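Local atomic coordinates of glycosyl hydrolase family 10 (Prevotella bryantii, PDB entry 4MGQ), a protein that probably hydrolyses internal beta-1,4-xylosidic linkages of xylan, the chain described here being a calcium-bound carbohydrate-binding module of the longer enzyme. Residues 33-39 with 100-106; 43-49 with 92-98. All coordinates share one frame; numbering follows the deposited sequence.

Contact 1: residues 33-39 with 100-106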
loop_
_atom_site.group_PDB
_atom_site.type_symbol
_atom_site.label_atom_id
_atom_site.label_comp_id
_atom_site.label_asym_id
_atom_site.label_seq_id
_atom_site.Cartn_x
_atom_site.Cartn_y
_atom_site.Cartn_z
ATOM N N ARG A 33 -3.715 14.493 1.034
ATOM C CA ARG A 33 -4.242 13.239 1.549
ATOM C C ARG A 33 -3.137 12.216 1.396
ATOM O O ARG A 33 -2.790 11.857 0.276
ATOM C CB ARG A 33 -5.501 12.807 0.791
ATOM C CG ARG A 33 -6.211 11.582 1.373
ATOM C CD ARG A 33 -7.272 11.041 0.411
ATOM N NE ARG A 33 -8.431 11.932 0.289
ATOM C CZ ARG A 33 -8.837 12.503 -0.845
ATOM N NH1 ARG A 33 -8.175 12.315 -1.975
ATOM N NH2 ARG A 33 -9.911 13.283 -0.842
ATOM N N GLU A 34 -2.551 11.787 2.510
ATOM C CA GLU A 34 -1.434 10.851 2.445
ATOM C C GLU A 34 -1.654 9.640 3.347
ATOM O O GLU A 34 -2.235 9.738 4.426
ATOM C CB GLU A 34 -0.113 11.549 2.811
ATOM C CG GLU A 34 0.314 12.622 1.800
ATOM C CD GLU A 34 1.680 13.250 2.081
ATOM O OE1 GLU A 34 2.347 12.881 3.059
ATOM O OE2 GLU A 34 2.090 14.139 1.305
ATOM N N LEU A 35 -1.168 8.506 2.858
ATOM C CA LEU A 35 -1.161 7.239 3.570
ATOM C C LEU A 35 0.286 6.757 3.683
ATOM O O LEU A 35 1.025 6.760 2.696
ATOM C CB LEU A 35 -2.022 6.211 2.832
ATOM C CG LEU A 35 -2.001 4.777 3.354
ATOM C CD1 LEU A 35 -2.701 4.693 4.695
ATOM C CD2 LEU A 35 -2.640 3.830 2.335
ATOM N N TYR A 36 0.680 6.334 4.883
ATOM C CA TYR A 36 2.067 5.983 5.164
ATOM C C TYR A 36 2.240 4.548 5.607
ATOM O O TYR A 36 1.427 4.034 6.360
ATOM C CB TYR A 36 2.616 6.855 6.277
ATOM C CG TYR A 36 2.600 8.329 6.005
ATOM C CD1 TYR A 36 2.846 8.832 4.735
ATOM C CD2 TYR A 36 2.337 9.218 7.022
ATOM C CE1 TYR A 36 2.838 10.205 4.501
ATOM C CE2 TYR A 36 2.320 10.572 6.801
ATOM C CZ TYR A 36 2.579 11.062 5.548
ATOM O OH TYR A 36 2.555 12.425 5.356
ATOM N N VAL A 37 3.334 3.935 5.181
ATOM C CA VAL A 37 3.767 2.668 5.776
ATOM C C VAL A 37 5.294 2.681 5.838
ATOM O O VAL A 37 5.953 3.238 4.954
ATOM C CB VAL A 37 3.236 1.458 4.975
ATOM C CG1 VAL A 37 3.893 1.373 3.611
ATOM C CG2 VAL A 37 3.434 0.157 5.770
ATOM N N ASN A 38 5.856 2.122 6.908
ATOM C CA ASN A 38 7.306 2.098 7.071
ATOM C C ASN A 38 7.864 0.691 6.880
ATOM O O ASN A 38 7.453 -0.218 7.597
ATOM C CB ASN A 38 7.706 2.607 8.462
ATOM C CG ASN A 38 7.640 4.125 8.589
ATOM O OD1 ASN A 38 6.894 4.794 7.882
ATOM N ND2 ASN A 38 8.448 4.673 9.493
ATOM N N PRO A 39 8.796 0.515 5.928
ATOM C CA PRO A 39 9.483 -0.773 5.768
ATOM C C PRO A 39 10.131 -1.187 7.076
ATOM O O PRO A 39 10.625 -0.326 7.807
ATOM C CB PRO A 39 10.525 -0.489 4.688
ATOM C CG PRO A 39 9.922 0.634 3.891
ATOM C CD PRO A 39 9.218 1.485 4.902
ATOM N N LYS A 100 13.100 5.531 4.899
ATOM C CA LYS A 100 12.455 4.824 5.999
ATOM C C LYS A 100 10.929 4.756 5.900
ATOM O O LYS A 100 10.292 4.068 6.695
ATOM C CB LYS A 100 12.846 5.465 7.330
ATOM C CG LYS A 100 12.216 6.803 7.569
ATOM C CD LYS A 100 12.433 7.282 9.009
ATOM C CE LYS A 100 13.914 7.356 9.351
ATOM N NZ LYS A 100 14.686 8.211 8.391
ATOM N N GLN A 101 10.344 5.455 4.924
ATOM C CA GLN A 101 8.889 5.546 4.819
ATOM C C GLN A 101 8.428 5.531 3.357
ATOM O O GLN A 101 9.119 6.057 2.489
ATOM C CB GLN A 101 8.395 6.817 5.516
ATOM C CG GLN A 101 6.884 6.985 5.531
ATOM C CD GLN A 101 6.433 8.241 6.262
ATOM O OE1 GLN A 101 6.759 9.354 5.864
ATOM N NE2 GLN A 101 5.697 8.058 7.345
ATOM N N LEU A 102 7.282 4.903 3.091
ATOM C CA LEU A 102 6.613 5.043 1.794
ATOM C C LEU A 102 5.430 5.975 1.959
ATOM O O LEU A 102 4.540 5.712 2.767
ATOM C CB LEU A 102 6.120 3.691 1.254
ATOM C CG LEU A 102 7.186 2.638 0.973
ATOM C CD1 LEU A 102 6.525 1.404 0.341
ATOM C CD2 LEU A 102 8.265 3.185 0.084
ATOM N N ARG A 103 5.413 7.053 1.182
ATOM C CA ARG A 103 4.292 7.996 1.193
ATOM C C ARG A 103 3.378 7.753 0.002
ATOM O O ARG A 103 3.791 7.976 -1.129
ATOM C CB ARG A 103 4.800 9.446 1.150
ATOM C CG ARG A 103 5.705 9.825 2.342
ATOM C CD ARG A 103 6.396 11.177 2.147
ATOM N NE ARG A 103 5.427 12.231 1.836
ATOM C CZ ARG A 103 5.761 13.389 1.268
ATOM N NH1 ARG A 103 7.030 13.639 0.953
ATOM N NH2 ARG A 103 4.827 14.284 0.993
ATOM N N PHE A 104 2.151 7.300 0.259
ATOM C CA PHE A 104 1.142 7.185 -0.792
ATOM C C PHE A 104 0.450 8.539 -0.924
ATOM O O PHE A 104 -0.216 8.998 0.001
ATOM C CB PHE A 104 0.124 6.072 -0.481
ATOM C CG PHE A 104 0.679 4.671 -0.598
ATOM C CD1 PHE A 104 1.615 4.194 0.316
ATOM C CD2 PHE A 104 0.235 3.814 -1.602
ATOM C CE1 PHE A 104 2.119 2.897 0.219
ATOM C CE2 PHE A 104 0.725 2.499 -1.702
ATOM C CZ PHE A 104 1.671 2.045 -0.794
ATOM N N GLU A 105 0.624 9.180 -2.073
ATOM C CA GLU A 105 0.069 10.514 -2.316
ATOM C C GLU A 105 -1.306 10.401 -2.945
ATOM O O GLU A 105 -1.423 10.129 -4.142
ATOM C CB GLU A 105 1.004 11.306 -3.217
ATOM C CG GLU A 105 2.404 11.439 -2.646
ATOM C CD GLU A 105 2.400 12.187 -1.334
ATOM O OE1 GLU A 105 1.914 13.342 -1.310
ATOM O OE2 GLU A 105 2.853 11.620 -0.316
ATOM N N LEU A 106 -2.345 10.597 -2.143
ATOM C CA LEU A 106 -3.704 10.342 -2.590
ATOM C C LEU A 106 -4.507 11.621 -2.795
ATOM O O LEU A 106 -5.703 11.553 -3.057
ATOM C CB LEU A 106 -4.439 9.458 -1.582
ATOM C CG LEU A 106 -3.770 8.142 -1.168
ATOM C CD1 LEU A 106 -4.604 7.440 -0.102
ATOM C CD2 LEU A 106 -3.581 7.240 -2.369
HETATM O O HOH W 1 11.867 2.070 7.827
#

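Contact 2: residues 43-49 with 92-98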
loop_
_atom_site.group_PDB
_atom_site.type_symbol
_atom_site.label_atom_id
_atom_site.label_comp_id
_atom_site.label_asym_id
_atom_site.label_seq_id
_atom_site.Cartn_x
_atom_site.Cartn_y
_atom_site.Cartn_z
ATOM N N LEU A 43 15.411 1.243 3.832
ATOM C CA LEU A 43 15.902 0.989 2.484
ATOM C C LEU A 43 17.312 1.559 2.331
ATOM O O LEU A 43 17.618 2.629 2.864
ATOM C CB LEU A 43 14.960 1.588 1.436
ATOM C CG LEU A 43 13.468 1.314 1.651
ATOM C CD1 LEU A 43 12.658 1.764 0.438
ATOM C CD2 LEU A 43 13.188 -0.162 1.970
ATOM N N GLN A 44 18.170 0.820 1.628
ATOM C CA GLN A 44 19.576 1.183 1.483
ATOM C C GLN A 44 19.903 1.718 0.101
ATOM O O GLN A 44 19.491 1.160 -0.918
ATOM C CB GLN A 44 20.470 -0.026 1.778
ATOM C CG GLN A 44 20.221 -0.650 3.138
ATOM C CD GLN A 44 20.922 -1.990 3.287
ATOM O OE1 GLN A 44 20.281 -3.022 3.516
ATOM N NE2 GLN A 44 22.246 -1.982 3.151
ATOM N N SER A 45 20.677 2.799 0.079
ATOM C CA SER A 45 21.100 3.407 -1.165
ATOM C C SER A 45 21.787 2.386 -2.074
ATOM O O SER A 45 22.646 1.611 -1.629
ATOM C CB SER A 45 22.027 4.593 -0.881
ATOM O OG SER A 45 22.335 5.279 -2.077
ATOM N N GLY A 46 21.390 2.373 -3.343
ATOM C CA GLY A 46 21.971 1.467 -4.319
ATOM C C GLY A 46 21.272 0.125 -4.471
ATOM O O GLY A 46 21.580 -0.631 -5.386
ATOM N N LYS A 47 20.338 -0.180 -3.574
ATOM C CA LYS A 47 19.603 -1.441 -3.644
ATOM C C LYS A 47 18.259 -1.225 -4.326
ATOM O O LYS A 47 17.636 -0.176 -4.153
ATOM C CB LYS A 47 19.389 -2.037 -2.247
ATOM C CG LYS A 47 20.646 -2.635 -1.608
ATOM C CD LYS A 47 20.294 -3.376 -0.324
ATOM C CE LYS A 47 21.483 -4.168 0.217
ATOM N NZ LYS A 47 21.066 -4.985 1.395
ATOM N N THR A 48 17.821 -2.214 -5.097
ATOM C CA THR A 48 16.517 -2.133 -5.745
ATOM C C THR A 48 15.456 -2.890 -4.961
ATOM O O THR A 48 15.665 -4.030 -4.540
ATOM C CB THR A 48 16.580 -2.656 -7.180
ATOM O OG1 THR A 48 17.394 -1.765 -7.952
ATOM C CG2 THR A 48 15.190 -2.709 -7.808
ATOM N N TYR A 49 14.317 -2.233 -4.774
ATOM C CA TYR A 49 13.209 -2.770 -3.996
ATOM C C TYR A 49 11.995 -2.892 -4.893
ATOM O O TYR A 49 11.806 -2.086 -5.798
ATOM C CB TYR A 49 12.906 -1.870 -2.794
ATOM C CG TYR A 49 14.065 -1.812 -1.841
ATOM C CD1 TYR A 49 15.114 -0.929 -2.053
ATOM C CD2 TYR A 49 14.127 -2.669 -0.750
ATOM C CE1 TYR A 49 16.204 -0.888 -1.183
ATOM C CE2 TYR A 49 15.202 -2.635 0.127
ATOM C CZ TYR A 49 16.239 -1.750 -0.108
ATOM O OH TYR A 49 17.314 -1.722 0.743
ATOM N N ALA A 92 9.497 -2.016 -9.417
ATOM C CA ALA A 92 10.824 -1.957 -8.825
ATOM C C ALA A 92 11.384 -0.545 -8.912
ATOM O O ALA A 92 11.053 0.213 -9.827
ATOM C CB ALA A 92 11.754 -2.933 -9.511
ATOM N N PHE A 93 12.243 -0.202 -7.963
ATOM C CA PHE A 93 12.915 1.097 -7.968
ATOM C C PHE A 93 14.187 0.998 -7.129
ATOM O O PHE A 93 14.213 0.289 -6.120
ATOM C CB PHE A 93 11.987 2.192 -7.417
ATOM C CG PHE A 93 11.719 2.065 -5.939
ATOM C CD1 PHE A 93 10.800 1.132 -5.461
ATOM C CD2 PHE A 93 12.415 2.841 -5.028
ATOM C CE1 PHE A 93 10.570 0.989 -4.100
ATOM C CE2 PHE A 93 12.186 2.701 -3.671
ATOM C CZ PHE A 93 11.260 1.778 -3.207
ATOM N N GLU A 94 15.238 1.700 -7.546
ATOM C CA GLU A 94 16.473 1.751 -6.774
ATOM C C GLU A 94 16.447 2.897 -5.771
ATOM O O GLU A 94 16.183 4.043 -6.139
ATOM C CB GLU A 94 17.681 1.908 -7.699
ATOM C CG GLU A 94 19.000 2.024 -6.957
ATOM C CD GLU A 94 20.162 2.424 -7.860
ATOM O OE1 GLU A 94 19.996 2.441 -9.095
ATOM O OE2 GLU A 94 21.242 2.735 -7.326
ATOM N N ALA A 95 16.701 2.587 -4.507
ATOM C CA ALA A 95 16.843 3.617 -3.491
ATOM C C ALA A 95 18.082 4.443 -3.796
ATOM O O ALA A 95 19.132 3.888 -4.110
ATOM C CB ALA A 95 16.941 2.995 -2.107
ATOM N N LYS A 96 17.966 5.765 -3.715
ATOM C CA LYS A 96 19.110 6.632 -3.982
ATOM C C LYS A 96 19.673 7.229 -2.692
ATOM O O LYS A 96 20.606 8.033 -2.727
ATOM C CB LYS A 96 18.724 7.758 -4.948
ATOM C CG LYS A 96 18.121 7.284 -6.259
ATOM C CD LYS A 96 19.094 6.450 -7.080
ATOM C CE LYS A 96 18.495 6.138 -8.452
ATOM N NZ LYS A 96 19.357 5.244 -9.268
ATOM N N SER A 97 19.091 6.837 -1.563
ATOM C CA SER A 97 19.502 7.291 -0.240
ATOM C C SER A 97 18.871 6.358 0.774
ATOM O O SER A 97 18.138 5.445 0.397
ATOM C CB SER A 97 19.074 8.737 0.022
ATOM O OG SER A 97 17.662 8.842 0.135
ATOM N N ALA A 98 19.148 6.571 2.054
ATOM C CA ALA A 98 18.483 5.789 3.090
ATOM C C ALA A 98 17.039 6.258 3.237
ATOM O O ALA A 98 16.792 7.423 3.540
ATOM C CB ALA A 98 19.222 5.911 4.413
#

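Contact 1: residues 33-39 with 100-106
R103 forms a salt bridge with E34 on one face of an antiparallel strand pair, R103 NH2 making a nearly straight 2.8 Å hydrogen bond to E34 OE2 from the syn side, somewhat out of the carboxylate plane, while the link from R103 NE to E34 OE1 is weak. The two planes, 43° apart, make no flat bidentate pairing. E105 lies alongside E34, with its OE1 only 2.7 Å from E34 OE2; a longer salt bridge from R103 NE to E105 OE2 completes a three-residue network. Nearby, the amide of Q101 stacks on the Y36 ring, the planes 22° apart and NE2 3.4 Å from Y36 CG; an extended chain, with CG anti to the backbone N (chi1 -177°), carries it there. On the other face L35 CB packs on F104 CB at 3.9 Å, and V37 CG1 touches the F104 ring at its edge. Paired backbone bonds at L35–F104 and V37–L102 set this alternation, joining strand 34-37 to strand 99-105 inside an antiparallel sheet; K100 and Q101 both face Q68 in a classic beta bulge. Where the strand pair ends, R33 NH1 reaches L106 O at 2.8 Å. E105 touches T64 and W66 of strand 61-69, and R103 also touches W66. The close approach of the E34 and E105 carboxylate oxygens suggests that one acid holds a proton, while R103 would offset the remaining negative charge.

Contact 2: residues 43-49 with 92-98
F93 O, from across the contact, and Q44 O lie near the plane of the Y49 ring at its edge, and the methyl of A95 approaches the same ring obliquely, CB 4.1 Å from Y49 CE1. L43 CD2 sits over one face, offset toward the rim and 3.7 Å above the plane. The F93 ring in turn receives L43 CD1 at its edge, 3.9 Å from CZ. Its CG sits between the backbone N and the carbonyl carbon (chi1 69°), a rotamer that folds the ring back until CE1 is 3.9 Å from Y49 CB. Y49 and F93 exchange two backbone bonds; A95 then uses its N for K47 O and its O for G46 N, the latter at 2.8 Å. G46 belongs to a type II turn from Q44 to K47, and its positive phi suits glycine. Y49 OH ties this turn down by accepting a hydrogen bond from Q44 N at 2.8 Å, nearly straight at 167°. T48 and E94 occupy the other side of the strand pair, where K96 NZ forms a salt bridge with E94 OE1. L43, Y49 and F93 all rest on L120 of strand 111-121, while Q73 bonds the backbone of E94 and K96, joining the outermost strand 87-94 to a neighbouring loop.

After helix 2-8 and strand 17-24 the chain runs through strand 34-37, one side of contact 1, and soon after makes the turn at 43-49 that leads into strand 48-57. It then passes through strands 61-69 and 80-82 before strand 87-94 returns to close contact 2. A few residues later strand 99-105 closes contact 1, so contact 2 is nested inside the longer loop, and the two centres lie 16 Å apart. Contact 1 joins inner strands of one five-stranded antiparallel sheet; contact 2 joins the outermost strand 87-94 of the other to its neighbour 48-57. The links 38-47 and 95-98 both cross between these sheets, a pairing consistent with the beta-sandwich of carbohydrate-binding modules.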